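Local atomic coordinates of cellulase (Xanthomonas axonopodis pv. citri, PDB entry 4W7W), a protein that probably hydrolyses beta-1,4-glucosidic bonds of cellulose, as a family 5 glycoside hydrolase built on a (beta/alpha)8 barrel. Residues K23-S36 / G62-R74. Numbering follows the deposited sequence.
Sequences KYVGVNLSGAEFNS and GMNTIRLPFLWER. With BGC (beta-D-glucopyranose), chain B; BGC (beta-D-glucopyranose), chain C.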
# COMPACT_ATOMS: atom_id res chain seq x y z
N LYS A 23 -10.02 -11.61 -1.77
CA LYS A 23 -9.58 -12.04 -0.45
C LYS A 23 -9.43 -10.90 0.54
O LYS A 23 -9.80 -11.05 1.69
CB LYS A 23 -8.26 -12.79 -0.58
CG LYS A 23 -7.76 -13.34 0.73
CD LYS A 23 -6.63 -14.33 0.58
CE LYS A 23 -6.22 -14.89 1.93
NZ LYS A 23 -5.07 -15.83 1.85
N TYR A 24 -8.90 -9.77 0.10
CA TYR A 24 -8.60 -8.64 0.96
C TYR A 24 -9.28 -7.40 0.42
O TYR A 24 -9.05 -7.01 -0.73
CB TYR A 24 -7.10 -8.37 0.98
CG TYR A 24 -6.23 -9.53 1.38
CD1 TYR A 24 -6.13 -9.93 2.70
CD2 TYR A 24 -5.47 -10.20 0.43
CE1 TYR A 24 -5.32 -10.98 3.08
CE2 TYR A 24 -4.64 -11.24 0.80
CZ TYR A 24 -4.57 -11.63 2.13
OH TYR A 24 -3.75 -12.65 2.53
N VAL A 25 -10.12 -6.78 1.22
CA VAL A 25 -10.71 -5.50 0.85
C VAL A 25 -10.69 -4.58 2.06
O VAL A 25 -10.98 -4.97 3.19
CB VAL A 25 -12.15 -5.63 0.29
CG1 VAL A 25 -12.18 -6.45 -0.98
CG2 VAL A 25 -13.11 -6.21 1.31
N GLY A 26 -10.34 -3.33 1.83
CA GLY A 26 -10.30 -2.39 2.92
C GLY A 26 -9.80 -1.03 2.56
O GLY A 26 -10.00 -0.52 1.44
N VAL A 27 -9.18 -0.40 3.55
CA VAL A 27 -8.78 0.99 3.46
C VAL A 27 -7.40 1.22 4.04
O VAL A 27 -6.93 0.46 4.89
CB VAL A 27 -9.79 1.94 4.17
CG1 VAL A 27 -11.19 1.84 3.59
CG2 VAL A 27 -9.83 1.72 5.66
N ASN A 28 -6.78 2.30 3.58
CA ASN A 28 -5.61 2.88 4.23
C ASN A 28 -6.06 3.71 5.42
O ASN A 28 -6.95 4.56 5.28
CB ASN A 28 -4.86 3.80 3.27
CG ASN A 28 -4.05 3.06 2.25
OD1 ASN A 28 -2.85 2.86 2.47
ND2 ASN A 28 -4.66 2.66 1.13
N LEU A 29 -5.47 3.48 6.60
CA LEU A 29 -5.66 4.37 7.74
C LEU A 29 -4.41 5.23 7.81
O LEU A 29 -3.39 4.81 8.32
CB LEU A 29 -5.90 3.61 9.04
CG LEU A 29 -7.22 2.84 9.10
CD1 LEU A 29 -7.40 2.11 10.43
CD2 LEU A 29 -8.41 3.74 8.86
N SER A 30 -4.53 6.40 7.21
CA SER A 30 -3.44 7.37 7.05
C SER A 30 -3.31 8.26 8.28
O SER A 30 -4.31 8.63 8.90
CB SER A 30 -3.72 8.21 5.79
OG SER A 30 -2.84 9.32 5.67
N GLY A 31 -2.07 8.62 8.60
CA GLY A 31 -1.79 9.55 9.68
C GLY A 31 -0.43 9.39 10.28
O GLY A 31 0.13 10.34 10.80
N ALA A 32 0.11 8.17 10.28
CA ALA A 32 1.39 7.95 10.95
C ALA A 32 2.55 8.42 10.08
O ALA A 32 3.69 8.58 10.57
CB ALA A 32 1.56 6.50 11.36
N GLU A 33 2.27 8.61 8.80
CA GLU A 33 3.23 9.05 7.81
C GLU A 33 3.18 10.55 7.56
O GLU A 33 3.93 11.07 6.73
CB GLU A 33 3.05 8.28 6.49
CG GLU A 33 1.98 8.79 5.53
CD GLU A 33 0.54 8.62 5.93
OE1 GLU A 33 0.22 8.23 7.09
OE2 GLU A 33 -0.31 8.89 5.06
N PHE A 34 2.30 11.26 8.28
CA PHE A 34 2.12 12.69 8.08
C PHE A 34 3.36 13.48 8.50
O PHE A 34 4.17 13.05 9.32
CB PHE A 34 0.90 13.19 8.86
CG PHE A 34 -0.40 13.15 8.11
CD1 PHE A 34 -0.75 12.11 7.26
CD2 PHE A 34 -1.30 14.18 8.28
CE1 PHE A 34 -1.97 12.11 6.62
CE2 PHE A 34 -2.51 14.19 7.63
CZ PHE A 34 -2.86 13.15 6.80
N ASN A 35 3.46 14.68 7.93
CA ASN A 35 4.51 15.64 8.27
C ASN A 35 5.86 14.94 8.26
O ASN A 35 6.63 14.97 9.23
CB ASN A 35 4.18 16.31 9.60
CG ASN A 35 2.90 17.11 9.51
OD1 ASN A 35 2.83 18.08 8.75
ND2 ASN A 35 1.87 16.70 10.24
N SER A 36 6.15 14.32 7.12
CA SER A 36 7.31 13.44 7.03
C SER A 36 8.66 14.14 7.10
O SER A 36 9.66 13.47 7.32
CB SER A 36 7.23 12.56 5.78
OG SER A 36 7.33 13.34 4.60
N GLY A 62 -17.61 -4.33 6.41
CA GLY A 62 -17.22 -5.52 5.67
C GLY A 62 -15.76 -5.57 5.28
O GLY A 62 -15.34 -6.48 4.58
N MET A 63 -14.98 -4.62 5.75
CA MET A 63 -13.61 -4.57 5.33
C MET A 63 -12.71 -5.34 6.25
O MET A 63 -12.68 -5.10 7.46
CB MET A 63 -13.20 -3.15 5.20
CG MET A 63 -13.94 -2.56 4.03
SD MET A 63 -13.62 -0.83 4.03
CE MET A 63 -14.28 -0.39 2.43
N ASN A 64 -11.98 -6.27 5.65
CA ASN A 64 -11.12 -7.16 6.41
C ASN A 64 -9.66 -6.82 6.34
O ASN A 64 -8.85 -7.58 6.83
CB ASN A 64 -11.34 -8.62 5.99
CG ASN A 64 -10.73 -8.93 4.64
OD1 ASN A 64 -10.37 -8.02 3.89
ND2 ASN A 64 -10.58 -10.20 4.34
N THR A 65 -9.30 -5.67 5.74
CA THR A 65 -7.90 -5.34 5.54
C THR A 65 -7.67 -3.86 5.80
O THR A 65 -8.42 -3.02 5.30
CB THR A 65 -7.45 -5.69 4.11
OG1 THR A 65 -7.67 -7.08 3.88
CG2 THR A 65 -5.97 -5.43 3.90
N ILE A 66 -6.63 -3.57 6.56
CA ILE A 66 -6.19 -2.20 6.80
C ILE A 66 -4.76 -2.06 6.32
O ILE A 66 -3.89 -2.85 6.72
CB ILE A 66 -6.26 -1.88 8.30
CG1 ILE A 66 -7.70 -1.95 8.82
CG2 ILE A 66 -5.61 -0.53 8.59
CD1 ILE A 66 -8.67 -0.99 8.20
N ARG A 67 -4.52 -1.08 5.45
CA ARG A 67 -3.15 -0.69 5.10
C ARG A 67 -2.73 0.45 6.03
O ARG A 67 -3.48 1.42 6.16
CB ARG A 67 -3.05 -0.32 3.62
CG ARG A 67 -1.63 0.04 3.16
CD ARG A 67 -1.56 0.04 1.65
NE ARG A 67 -0.25 0.35 1.08
CZ ARG A 67 0.12 1.53 0.59
NH1 ARG A 67 -0.62 2.62 0.73
NH2 ARG A 67 1.25 1.62 -0.07
N LEU A 68 -1.59 0.28 6.67
CA LEU A 68 -1.10 1.19 7.70
C LEU A 68 0.22 1.82 7.27
O LEU A 68 1.29 1.24 7.46
CB LEU A 68 -0.92 0.44 9.01
CG LEU A 68 -0.51 1.31 10.19
CD1 LEU A 68 -1.68 2.17 10.65
CD2 LEU A 68 0.02 0.46 11.34
N PRO A 69 0.15 3.01 6.67
CA PRO A 69 1.38 3.76 6.39
C PRO A 69 2.12 4.13 7.67
O PRO A 69 1.50 4.56 8.64
CB PRO A 69 0.85 5.04 5.72
CG PRO A 69 -0.46 4.64 5.12
CD PRO A 69 -1.04 3.68 6.12
N PHE A 70 3.44 4.01 7.63
CA PHE A 70 4.29 4.56 8.68
C PHE A 70 5.65 4.84 8.05
O PHE A 70 5.94 4.42 6.93
CB PHE A 70 4.42 3.63 9.89
CG PHE A 70 5.03 2.32 9.56
CD1 PHE A 70 4.23 1.29 9.14
CD2 PHE A 70 6.40 2.11 9.66
CE1 PHE A 70 4.75 0.07 8.81
CE2 PHE A 70 6.94 0.88 9.31
CZ PHE A 70 6.11 -0.14 8.90
N LEU A 71 6.46 5.63 8.75
CA LEU A 71 7.74 6.06 8.17
C LEU A 71 8.92 5.23 8.62
O LEU A 71 9.11 4.93 9.82
CB LEU A 71 8.07 7.50 8.54
CG LEU A 71 7.07 8.54 8.06
CD1 LEU A 71 7.62 9.92 8.36
CD2 LEU A 71 6.77 8.38 6.58
N TRP A 72 9.75 4.89 7.64
CA TRP A 72 11.02 4.23 7.89
C TRP A 72 11.83 4.99 8.95
O TRP A 72 12.38 4.40 9.87
CB TRP A 72 11.76 4.13 6.56
CG TRP A 72 12.99 3.28 6.54
CD1 TRP A 72 13.60 2.64 7.58
CD2 TRP A 72 13.78 3.02 5.38
NE1 TRP A 72 14.73 2.01 7.14
CE2 TRP A 72 14.86 2.21 5.79
CE3 TRP A 72 13.69 3.40 4.04
CZ2 TRP A 72 15.84 1.78 4.91
CZ3 TRP A 72 14.68 3.00 3.16
CH2 TRP A 72 15.73 2.19 3.60
N GLU A 73 11.89 6.31 8.82
CA GLU A 73 12.69 7.13 9.72
C GLU A 73 12.18 7.11 11.15
O GLU A 73 12.96 7.36 12.08
CB GLU A 73 12.72 8.57 9.24
CG GLU A 73 13.33 8.76 7.86
CD GLU A 73 12.35 8.64 6.70
OE1 GLU A 73 11.22 8.14 6.86
OE2 GLU A 73 12.74 9.00 5.57
N ARG A 74 10.87 6.87 11.33
CA ARG A 74 10.29 6.83 12.66
C ARG A 74 10.41 5.45 13.30
O ARG A 74 10.56 5.38 14.53
CB ARG A 74 8.83 7.31 12.63
CG ARG A 74 8.74 8.78 12.29
CD ARG A 74 7.32 9.33 12.27
NE ARG A 74 7.37 10.77 12.05
CZ ARG A 74 6.51 11.48 11.33
NH1 ARG A 74 5.44 10.94 10.77
NH2 ARG A 74 6.73 12.78 11.18
C2 BGC B . 0.94 15.67 4.88
C3 BGC B . 0.70 16.59 6.07
C4 BGC B . -0.33 17.66 5.72
C5 BGC B . -1.57 17.05 5.06
C6 BGC B . -2.57 18.12 4.58
C1 BGC B . -0.35 15.16 4.26
O2 BGC B . 1.75 14.60 5.36
O3 BGC B . 1.98 17.15 6.41
O4 BGC B . -0.72 18.33 6.93
O5 BGC B . -1.20 16.25 3.93
O6 BGC B . -1.99 18.91 3.54
C2 BGC C . -2.28 13.58 0.17
C3 BGC C . -1.46 14.48 1.09
C4 BGC C . -1.06 13.78 2.39
C5 BGC C . -0.50 12.40 2.09
C6 BGC C . -0.31 11.59 3.37
C1 BGC C . -1.59 12.25 -0.03
O1 BGC C . -2.40 11.35 -0.80
O2 BGC C . -2.47 14.22 -1.11
O3 BGC C . -2.20 15.68 1.36
O4 BGC C . -0.01 14.50 3.04
O5 BGC C . -1.39 11.67 1.25
O6 BGC C . 0.38 10.42 3.02
O HOH W 1 -0.93 5.64 9.32
O HOH W 2 5.56 6.66 11.29
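Arg74 meets the carbonyls of Ala32 and Phe34 in the loop after strand 24-29. Arg74 NH1 and NH2 both donate to Phe34 O, NH1 at 2.9 Å in the carbonyl plane; NH1 also donates to Ala32 O, from 40° above that carbonyl's plane. A guanidinium suits this place because its N-H groups fan out in one plane; Leu71 CD1 lies against one face. The same loop lines the glycan pocket: Glu33 OE2 accepts from O6 of one glucose at 2.6 Å, C1 of another sits over one face of the Phe34 ring, and Asn35 bonds that sugar through N and OD1. Ser30 OG and Gly31 N hold the Glu33 carboxylate on its syn side, and Pro69 CB packs along it.

In the strands, Asn28 OD1 takes Arg67 NH1 at 2.8 Å, the amide and guanidinium planes nearly perpendicular (85°). Arg67, extended with chi1 -177°, runs alongside Asn28 to salt bridges with Glu222 and Glu266. Asn64, an amide that both donates and accepts, gives ND2 to Lys23 O (2.9 Å) and takes Val25 N on OD1. On the other face, branched Val27, Leu29 and Ile66 pack against helix 52-60, which links these parallel strands as a beta-alpha-beta unit between 293-301 and 104-109 in the barrel.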